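Local coordinates for hypothetical protein Atu2144 (Agrobacterium tumefaciens, PDB 2ODF) that is of unknown function but probably hydrolyses amide bonds, like N-formylglutamate amidohydrolases, at residues A[30-35]-A[207-212]; A[40-45]-A[84-89]; A[78-83]-A[124-129]. One frame throughout, in Å; residues are numbered along the deposited sequence.

Interaction 1 (A[30-35]-A[207-212]); sequences VCEHAS and THTLRL
The carboxylate of Glu32 is the flat group at the heart of this contact, and the hydroxyl of Thr209 meets OE2 on its anti side, 22° out of the carboxylate plane. On the helix itself the ring of His208 has Leu212 CG over one face, near the rim. The hydroxyl Thr209 OG1 donates to Glu32 OE2 over 2.7 Å, the single hydrogen bond between the two segments. Glu32 is the second residue of a type I turn from Cys31 to Ala34, and its chain bends at the second torsion (chi2 96°), which swings the carboxylate toward the helix. Thr209 answers from the opposite direction, its hydroxyl set beside the backbone N (chi1 -63°), which leaves the methyl anti to that N. One small branched residue therefore serves two purposes: OG1 grips the acid, while CG2 lies 4.2 Å from Val30 CG1, tip to tip. Valine suits this place near the strand end because its beta-branched methyl offers apolar surface beside the buried polar pair. Strand 27-31 thus ends in a turn that carries Glu32 and then His33, which is hydrogen-bonded to Asp88 and packs edge-to-face with His154. Thr152 of the adjoining strand 149-156 touches Glu32 and Thr209, and Phe130 of helix 116-143 packs on Val30 and Glu32. Helix 208-213 packs on strands 149-156 and 220-227 through Leu210 and on His131 of helix 116-143 through Thr209 and Leu212, with Arg211 and His208 reaching Glu116 of the second subunit.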
loop_
_atom_site.group_PDB
_atom_site.type_symbol
_atom_site.label_atom_id
_atom_site.label_comp_id
_atom_site.label_asym_id
_atom_site.label_seq_id
_atom_site.Cartn_x
_atom_site.Cartn_y
_atom_site.Cartn_z
ATOM N N VAL A 30 -2.925 13.190 -15.550
ATOM C CA VAL A 30 -3.091 11.945 -14.775
ATOM C C VAL A 30 -4.501 11.379 -15.008
ATOM O O VAL A 30 -5.498 12.096 -14.885
ATOM C CB VAL A 30 -2.844 12.178 -13.257
ATOM C CG1 VAL A 30 -3.030 10.863 -12.454
ATOM C CG2 VAL A 30 -1.434 12.851 -13.049
ATOM N N CYS A 31 -4.578 10.100 -15.339
ATOM C CA CYS A 31 -5.854 9.446 -15.618
ATOM C C CYS A 31 -5.925 8.093 -14.915
ATOM O O CYS A 31 -5.483 7.073 -15.448
ATOM C CB CYS A 31 -6.045 9.293 -17.138
ATOM S SG CYS A 31 -7.705 8.846 -17.565
ATOM N N GLU A 32 -6.470 8.106 -13.694
ATOM C CA GLU A 32 -6.574 6.908 -12.861
ATOM C C GLU A 32 -7.601 5.884 -13.401
ATOM O O GLU A 32 -7.414 4.673 -13.257
ATOM C CB GLU A 32 -6.944 7.282 -11.429
ATOM C CG GLU A 32 -6.078 8.327 -10.768
ATOM C CD GLU A 32 -6.673 9.694 -10.879
ATOM O OE1 GLU A 32 -7.045 10.074 -12.007
ATOM O OE2 GLU A 32 -6.770 10.393 -9.855
ATOM N N HIS A 33 -8.644 6.371 -14.070
ATOM C CA HIS A 33 -9.726 5.499 -14.551
ATOM C C HIS A 33 -9.700 5.286 -16.050
ATOM O O HIS A 33 -10.740 5.100 -16.677
ATOM C CB HIS A 33 -11.092 6.031 -14.094
ATOM C CG HIS A 33 -11.227 6.160 -12.604
ATOM N ND1 HIS A 33 -12.149 6.991 -12.015
ATOM C CD2 HIS A 33 -10.524 5.599 -11.587
ATOM C CE1 HIS A 33 -12.037 6.919 -10.698
ATOM N NE2 HIS A 33 -11.044 6.094 -10.410
ATOM N N ALA A 34 -8.487 5.231 -16.595
ATOM C CA ALA A 34 -8.211 5.229 -18.018
ATOM C C ALA A 34 -8.658 3.951 -18.713
ATOM O O ALA A 34 -9.026 3.985 -19.890
ATOM C CB ALA A 34 -6.682 5.408 -18.248
ATOM N N SER A 35 -8.590 2.829 -17.996
ATOM C CA SER A 35 -8.691 1.509 -18.635
ATOM C C SER A 35 -9.614 0.544 -17.919
ATOM O O SER A 35 -9.607 0.444 -16.703
ATOM C CB SER A 35 -7.300 0.891 -18.786
ATOM O OG SER A 35 -7.417 -0.439 -19.301
ATOM N N THR A 207 -10.687 13.564 -4.272
ATOM C CA THR A 207 -9.472 14.362 -4.502
ATOM C C THR A 207 -8.197 13.707 -3.937
ATOM O O THR A 207 -7.207 14.382 -3.704
ATOM C CB THR A 207 -9.602 15.797 -3.966
ATOM O OG1 THR A 207 -9.759 15.756 -2.542
ATOM C CG2 THR A 207 -10.793 16.483 -4.623
ATOM N N HIS A 208 -8.199 12.377 -3.781
ATOM C CA HIS A 208 -7.020 11.660 -3.240
ATOM C C HIS A 208 -5.742 11.956 -3.988
ATOM O O HIS A 208 -4.722 12.335 -3.399
ATOM C CB HIS A 208 -7.301 10.141 -3.263
ATOM C CG HIS A 208 -6.230 9.317 -2.626
ATOM N ND1 HIS A 208 -5.709 9.603 -1.384
ATOM C CD2 HIS A 208 -5.571 8.225 -3.070
ATOM C CE1 HIS A 208 -4.788 8.699 -1.084
ATOM N NE2 HIS A 208 -4.703 7.842 -2.087
ATOM N N THR A 209 -5.756 11.763 -5.302
ATOM C CA THR A 209 -4.581 12.009 -6.135
ATOM C C THR A 209 -4.014 13.451 -5.979
ATOM O O THR A 209 -2.799 13.660 -5.933
ATOM C CB THR A 209 -4.914 11.658 -7.611
ATOM O OG1 THR A 209 -5.208 10.237 -7.695
ATOM C CG2 THR A 209 -3.774 12.041 -8.525
ATOM N N LEU A 210 -4.897 14.436 -5.914
ATOM C CA LEU A 210 -4.498 15.820 -5.648
ATOM C C LEU A 210 -3.831 15.931 -4.240
ATOM O O LEU A 210 -2.778 16.562 -4.084
ATOM C CB LEU A 210 -5.714 16.747 -5.721
ATOM C CG LEU A 210 -6.528 16.737 -7.038
ATOM C CD1 LEU A 210 -7.716 17.725 -6.967
ATOM C CD2 LEU A 210 -5.577 16.999 -8.226
ATOM N N ARG A 211 -4.442 15.298 -3.252
ATOM C CA ARG A 211 -3.895 15.255 -1.891
ATOM C C ARG A 211 -2.511 14.604 -1.833
ATOM O O ARG A 211 -1.667 15.054 -1.054
ATOM C CB ARG A 211 -4.842 14.573 -0.900
ATOM C CG ARG A 211 -6.128 15.333 -0.650
ATOM C CD ARG A 211 -7.044 14.670 0.355
ATOM N NE ARG A 211 -8.205 15.529 0.578
ATOM C CZ ARG A 211 -9.270 15.185 1.284
ATOM N NH1 ARG A 211 -9.327 14.000 1.886
ATOM N NH2 ARG A 211 -10.279 16.044 1.396
ATOM N N LEU A 212 -2.264 13.572 -2.646
ATOM C CA LEU A 212 -0.957 12.904 -2.666
ATOM C C LEU A 212 0.142 13.684 -3.366
ATOM O O LEU A 212 1.292 13.661 -2.928
ATOM C CB LEU A 212 -1.056 11.531 -3.341
ATOM C CG LEU A 212 -1.867 10.413 -2.665
ATOM C CD1 LEU A 212 -1.572 9.085 -3.365
ATOM C CD2 LEU A 212 -1.582 10.345 -1.160
#

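Interaction 2 (A[40-45]-A[84-89])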
loop_
_atom_site.group_PDB
_atom_site.type_symbol
_atom_site.label_atom_id
_atom_site.label_comp_id
_atom_site.label_asym_id
_atom_site.label_seq_id
_atom_site.Cartn_x
_atom_site.Cartn_y
_atom_site.Cartn_z
ATOM N N GLN A 40 -5.970 -10.998 -16.201
ATOM C CA GLN A 40 -6.426 -12.346 -16.529
ATOM C C GLN A 40 -6.745 -13.118 -15.252
ATOM O O GLN A 40 -7.763 -13.785 -15.173
ATOM C CB GLN A 40 -5.357 -13.076 -17.362
ATOM C CG GLN A 40 -5.894 -14.325 -18.089
ATOM C CD GLN A 40 -4.779 -15.257 -18.582
ATOM O OE1 GLN A 40 -4.529 -15.340 -19.788
ATOM N NE2 GLN A 40 -4.119 -15.967 -17.658
ATOM N N LYS A 41 -5.911 -12.988 -14.228
ATOM C CA LYS A 41 -6.109 -13.770 -13.013
ATOM C C LYS A 41 -7.513 -13.595 -12.394
ATOM O O LYS A 41 -8.000 -14.487 -11.707
ATOM C CB LYS A 41 -4.993 -13.481 -11.988
ATOM C CG LYS A 41 -5.021 -12.134 -11.351
ATOM C CD LYS A 41 -4.005 -12.024 -10.153
ATOM C CE LYS A 41 -4.603 -12.428 -8.791
ATOM N NZ LYS A 41 -3.948 -11.725 -7.588
ATOM N N TYR A 42 -8.167 -12.464 -12.651
ATOM C CA TYR A 42 -9.458 -12.170 -12.031
ATOM C C TYR A 42 -10.651 -12.640 -12.821
ATOM O O TYR A 42 -11.755 -12.612 -12.319
ATOM C CB TYR A 42 -9.586 -10.662 -11.713
ATOM C CG TYR A 42 -8.602 -10.258 -10.662
ATOM C CD1 TYR A 42 -8.799 -10.601 -9.329
ATOM C CD2 TYR A 42 -7.441 -9.622 -11.007
ATOM C CE1 TYR A 42 -7.881 -10.264 -8.360
ATOM C CE2 TYR A 42 -6.506 -9.288 -10.064
ATOM C CZ TYR A 42 -6.724 -9.615 -8.730
ATOM O OH TYR A 42 -5.761 -9.303 -7.793
ATOM N N GLY A 43 -10.443 -13.075 -14.060
ATOM C CA GLY A 43 -11.553 -13.443 -14.908
ATOM C C GLY A 43 -12.535 -12.305 -15.071
ATOM O O GLY A 43 -12.136 -11.216 -15.414
ATOM N N THR A 44 -13.819 -12.570 -14.823
ATOM C CA THR A 44 -14.882 -11.569 -14.929
ATOM C C THR A 44 -15.155 -10.792 -13.617
ATOM O O THR A 44 -16.057 -9.980 -13.564
ATOM C CB THR A 44 -16.195 -12.251 -15.373
ATOM O OG1 THR A 44 -16.671 -13.104 -14.328
ATOM C CG2 THR A 44 -15.977 -13.078 -16.664
ATOM N N LEU A 45 -14.414 -11.086 -12.553
ATOM C CA LEU A 45 -14.786 -10.652 -11.187
ATOM C C LEU A 45 -16.216 -11.039 -10.779
ATOM O O LEU A 45 -16.780 -10.466 -9.853
ATOM C CB LEU A 45 -14.598 -9.142 -11.022
ATOM C CG LEU A 45 -13.166 -8.606 -11.032
ATOM C CD1 LEU A 45 -13.188 -7.069 -11.194
ATOM C CD2 LEU A 45 -12.370 -9.012 -9.792
ATOM N N ARG A 84 -10.378 0.229 -12.382
ATOM C CA ARG A 84 -10.687 0.737 -11.045
ATOM C C ARG A 84 -11.485 -0.292 -10.215
ATOM O O ARG A 84 -11.634 -0.124 -8.995
ATOM C CB ARG A 84 -11.510 2.031 -11.141
ATOM C CG ARG A 84 -12.929 1.842 -11.779
ATOM C CD ARG A 84 -13.725 3.126 -11.827
ATOM N NE ARG A 84 -13.936 3.676 -10.494
ATOM C CZ ARG A 84 -14.661 4.748 -10.208
ATOM N NH1 ARG A 84 -15.244 5.443 -11.168
ATOM N NH2 ARG A 84 -14.768 5.145 -8.953
ATOM N N LEU A 85 -12.076 -1.284 -10.884
ATOM C CA LEU A 85 -12.766 -2.367 -10.155
ATOM C C LEU A 85 -11.812 -3.224 -9.344
ATOM O O LEU A 85 -12.209 -3.736 -8.285
ATOM C CB LEU A 85 -13.570 -3.254 -11.085
ATOM C CG LEU A 85 -14.825 -2.646 -11.708
ATOM C CD1 LEU A 85 -15.276 -3.566 -12.816
ATOM C CD2 LEU A 85 -15.891 -2.442 -10.707
ATOM N N VAL A 86 -10.574 -3.379 -9.817
ATOM C CA VAL A 86 -9.566 -4.133 -9.105
ATOM C C VAL A 86 -8.934 -3.263 -8.002
ATOM O O VAL A 86 -8.851 -3.661 -6.838
ATOM C CB VAL A 86 -8.492 -4.721 -10.052
ATOM C CG1 VAL A 86 -7.479 -5.566 -9.247
ATOM C CG2 VAL A 86 -9.167 -5.614 -11.107
ATOM N N TYR A 87 -8.537 -2.050 -8.365
ATOM C CA TYR A 87 -8.068 -1.076 -7.380
ATOM C C TYR A 87 -8.345 0.315 -7.944
ATOM O O TYR A 87 -7.853 0.653 -9.039
ATOM C CB TYR A 87 -6.564 -1.235 -7.016
ATOM C CG TYR A 87 -6.236 -0.415 -5.787
ATOM C CD1 TYR A 87 -6.278 0.978 -5.833
ATOM C CD2 TYR A 87 -5.975 -1.012 -4.558
ATOM C CE1 TYR A 87 -6.059 1.745 -4.699
ATOM C CE2 TYR A 87 -5.739 -0.239 -3.424
ATOM C CZ TYR A 87 -5.804 1.152 -3.504
ATOM O OH TYR A 87 -5.612 1.972 -2.393
ATOM N N ASP A 88 -9.120 1.111 -7.208
ATOM C CA ASP A 88 -9.397 2.494 -7.593
ATOM C C ASP A 88 -8.233 3.354 -7.129
ATOM O O ASP A 88 -8.125 3.694 -5.955
ATOM C CB ASP A 88 -10.721 2.994 -6.994
ATOM C CG ASP A 88 -11.137 4.353 -7.552
ATOM O OD1 ASP A 88 -10.250 5.101 -8.034
ATOM O OD2 ASP A 88 -12.345 4.659 -7.519
ATOM N N CYS A 89 -7.347 3.686 -8.061
ATOM C CA CYS A 89 -6.118 4.399 -7.707
ATOM C C CYS A 89 -6.362 5.819 -7.197
ATOM O O CYS A 89 -5.438 6.453 -6.692
ATOM C CB CYS A 89 -5.156 4.388 -8.867
ATOM S SG CYS A 89 -4.374 2.812 -9.075
#
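Tyr42 and Leu45 are the ends of a type II' turn, whose Leu45 N bonds back to Tyr42 O at 3.1 Å, and their CA atoms face those of Val86 and Leu85, where residues 84-86 curl with helical angles. The loop after strand 27-31 packs here on the loop after strand 77-80. Gly43 suits the second place of this turn, since its positive phi of 57° is easily adopted without a side chain. From the turn, Tyr42 sends its ring across Val86, with CE2 3.9 Å from Val86 CG1 in an oblique approach. Val86 CG1 stands anti to its own backbone N (chi1 -177°), which directs this methyl at the ring and leaves the other, CG2, to Leu45, whose CD1 is 4.3 Å from it. The same Leu45 CD1 also reaches Leu85 CB at 3.8 Å, and the flexible branched chain of leucine lets one methyl lie against both neighbours. Tyrosine suits the border of this patch: its ring is apolar toward Val86, while its hydroxyl is bonded to Glu118 of helix 116-143 and receives Lys41 NZ, 3.0 Å from Tyr42 OH. Lys41 CG also lies over one face of the ring, so that the Lys41 chain and the bond to Glu118 probably restrict the ring. Within residues 84-89, Arg84 NH2 and Asp88 OD2 form a salt bridge of 2.9 Å that spans the curl, while Val86 also packs on Leu126 of helix 116-143. No hydrogen bond or salt bridge joins the two loops directly. Their cohesion is therefore consistent with burial of apolar surface, the polar bonds of Tyr42 and Arg84 being made within a segment or to helix 116-143.

Interaction 3 (A[78-83]-A[124-129])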
loop_
_atom_site.group_PDB
_atom_site.type_symbol
_atom_site.label_atom_id
_atom_site.label_comp_id
_atom_site.label_asym_id
_atom_site.label_seq_id
_atom_site.Cartn_x
_atom_site.Cartn_y
_atom_site.Cartn_z
ATOM N N VAL A 78 0.318 10.250 -17.451
ATOM C CA VAL A 78 0.470 9.026 -16.666
ATOM C C VAL A 78 -0.902 8.443 -16.452
ATOM O O VAL A 78 -1.812 9.135 -15.985
ATOM C CB VAL A 78 1.111 9.272 -15.305
ATOM C CG1 VAL A 78 1.308 7.926 -14.551
ATOM C CG2 VAL A 78 2.425 10.005 -15.468
ATOM N N TYR A 79 -1.055 7.166 -16.797
ATOM C CA TYR A 79 -2.351 6.532 -16.719
ATOM C C TYR A 79 -2.228 5.083 -16.211
ATOM O O TYR A 79 -1.176 4.433 -16.330
ATOM C CB TYR A 79 -3.106 6.642 -18.037
ATOM C CG TYR A 79 -2.542 5.843 -19.188
ATOM C CD1 TYR A 79 -1.472 6.334 -19.945
ATOM C CD2 TYR A 79 -3.083 4.623 -19.542
ATOM C CE1 TYR A 79 -0.949 5.615 -21.004
ATOM C CE2 TYR A 79 -2.560 3.894 -20.629
ATOM C CZ TYR A 79 -1.492 4.399 -21.341
ATOM O OH TYR A 79 -0.949 3.688 -22.409
ATOM N N GLN A 80 -3.314 4.632 -15.609
ATOM C CA GLN A 80 -3.439 3.282 -15.075
ATOM C C GLN A 80 -3.981 2.383 -16.166
ATOM O O GLN A 80 -4.979 2.726 -16.820
ATOM C CB GLN A 80 -4.369 3.386 -13.862
ATOM C CG GLN A 80 -4.710 2.172 -13.087
ATOM C CD GLN A 80 -3.549 1.233 -12.747
ATOM O OE1 GLN A 80 -2.757 1.459 -11.809
ATOM N NE2 GLN A 80 -3.511 0.135 -13.443
ATOM N N ARG A 81 -3.315 1.252 -16.392
ATOM C CA ARG A 81 -3.689 0.339 -17.478
ATOM C C ARG A 81 -4.731 -0.735 -17.112
ATOM O O ARG A 81 -5.152 -1.478 -17.977
ATOM C CB ARG A 81 -2.420 -0.290 -18.071
ATOM C CG ARG A 81 -1.503 0.769 -18.680
ATOM C CD ARG A 81 -0.320 0.197 -19.380
ATOM N NE ARG A 81 -0.699 -0.567 -20.562
ATOM C CZ ARG A 81 -0.737 -1.891 -20.626
ATOM N NH1 ARG A 81 -0.410 -2.632 -19.569
ATOM N NH2 ARG A 81 -1.104 -2.478 -21.765
ATOM N N PHE A 82 -5.145 -0.798 -15.845
ATOM C CA PHE A 82 -6.146 -1.749 -15.380
ATOM C C PHE A 82 -7.255 -1.098 -14.593
ATOM O O PHE A 82 -7.097 0.020 -14.071
ATOM C CB PHE A 82 -5.467 -2.884 -14.561
ATOM C CG PHE A 82 -4.437 -3.630 -15.368
ATOM C CD1 PHE A 82 -4.794 -4.711 -16.147
ATOM C CD2 PHE A 82 -3.138 -3.157 -15.438
ATOM C CE1 PHE A 82 -3.861 -5.327 -16.951
ATOM C CE2 PHE A 82 -2.217 -3.766 -16.213
ATOM C CZ PHE A 82 -2.570 -4.850 -16.972
ATOM N N SER A 83 -8.383 -1.816 -14.529
ATOM C CA SER A 83 -9.646 -1.289 -14.063
ATOM C C SER A 83 -9.658 -0.868 -12.611
ATOM O O SER A 83 -9.082 -1.560 -11.724
ATOM C CB SER A 83 -10.753 -2.324 -14.249
ATOM O OG SER A 83 -11.983 -1.849 -13.744
ATOM N N SER A 124 -0.002 -3.409 -3.861
ATOM C CA SER A 124 1.393 -3.461 -4.281
ATOM C C SER A 124 1.595 -3.363 -5.777
ATOM O O SER A 124 2.601 -2.830 -6.214
ATOM C CB SER A 124 2.036 -4.784 -3.842
ATOM O OG SER A 124 3.370 -4.836 -4.294
ATOM N N ALA A 125 0.674 -3.943 -6.524
ATOM C CA ALA A 125 0.806 -4.143 -7.972
ATOM C C ALA A 125 0.217 -2.991 -8.775
ATOM O O ALA A 125 0.741 -2.666 -9.843
ATOM C CB ALA A 125 0.141 -5.431 -8.382
ATOM N N LEU A 126 -0.868 -2.394 -8.261
ATOM C CA LEU A 126 -1.596 -1.351 -8.968
ATOM C C LEU A 126 -1.447 0.020 -8.359
ATOM O O LEU A 126 -1.128 0.935 -9.077
ATOM C CB LEU A 126 -3.074 -1.688 -9.081
ATOM C CG LEU A 126 -3.397 -2.906 -9.965
ATOM C CD1 LEU A 126 -4.879 -3.230 -9.813
ATOM C CD2 LEU A 126 -2.978 -2.723 -11.467
ATOM N N TYR A 127 -1.655 0.160 -7.042
ATOM C CA TYR A 127 -1.788 1.472 -6.423
ATOM C C TYR A 127 -0.441 2.125 -6.177
ATOM O O TYR A 127 -0.214 3.276 -6.588
ATOM C CB TYR A 127 -2.608 1.331 -5.122
ATOM C CG TYR A 127 -2.693 2.548 -4.242
ATOM C CD1 TYR A 127 -3.493 3.640 -4.572
ATOM C CD2 TYR A 127 -2.004 2.586 -3.026
ATOM C CE1 TYR A 127 -3.591 4.747 -3.702
ATOM C CE2 TYR A 127 -2.117 3.651 -2.176
ATOM C CZ TYR A 127 -2.885 4.728 -2.503
ATOM O OH TYR A 127 -2.922 5.780 -1.608
ATOM N N VAL A 128 0.477 1.383 -5.559
ATOM C CA VAL A 128 1.770 1.964 -5.206
ATOM C C VAL A 128 2.602 2.284 -6.466
ATOM O O VAL A 128 3.174 3.364 -6.543
ATOM C CB VAL A 128 2.517 1.167 -4.069
ATOM C CG1 VAL A 128 3.946 1.723 -3.860
ATOM C CG2 VAL A 128 1.717 1.257 -2.728
ATOM N N PRO A 129 2.699 1.367 -7.450
ATOM C CA PRO A 129 3.435 1.700 -8.670
ATOM C C PRO A 129 2.905 2.943 -9.382
ATOM O O PRO A 129 3.706 3.788 -9.779
ATOM C CB PRO A 129 3.289 0.420 -9.553
ATOM C CG PRO A 129 3.113 -0.664 -8.553
ATOM C CD PRO A 129 2.276 -0.052 -7.461
#
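Leu126 CD2 is the methyl that does the work here, lying across Phe82 at about a right angle, 4.0 Å from Phe82 CB and equally far from its ring atom CD2. The approach to the ring is oblique. The same methyl lies beyond the end of the Gln80 amide, tilted from its plane, 4.2 Å from Gln80 CD. Gln80 first extends anti to its backbone N (chi1 180°) and then bends at chi2, and this long chain suits the strand by carrying the amide to the helix; the orientation of that amide is doubtful. Leucine suits the helix because its fork can bridge to the end of the strand at Gln80 and to Phe82 in the loop that follows, where phenylalanine broadens the apolar surface. The helix widens into a pi-type turn at residues 124-127 and is kinked at Pro129, whose nitrogen carries no hydrogen to bond the preceding turn. Beyond the segments, Phe82 meets the ring of Phe8, and Gln80 touches Phe130 of the same helix. Strand 77-80 runs between strands 16-19 and 27-31, and helix 116-143 lies over one face of this sheet, with Ser124 and Tyr127 also meeting the second subunit.

Overall arrangement
From the N terminus, strand 27-31 opens the widest loop at residues 30-35, and the chain returns to close it only at 207-212, as interaction 1. Both other contacts lie within that span: interaction 2 starts at 40-45 and closes at 84-89, while interaction 3 begins at 78-83, before that closure, and ends at 124-129, so interactions 2 and 3 cross. Strands 27-31 and 77-80 are neighbours in the sheet, which links interactions 1 and 3, while the loop after strand 77-80 carries residues 84-89 to interaction 2. Helix 116-143 touches all three, and bonds such as His33 to Asp88 and Tyr127 to His208 join them further.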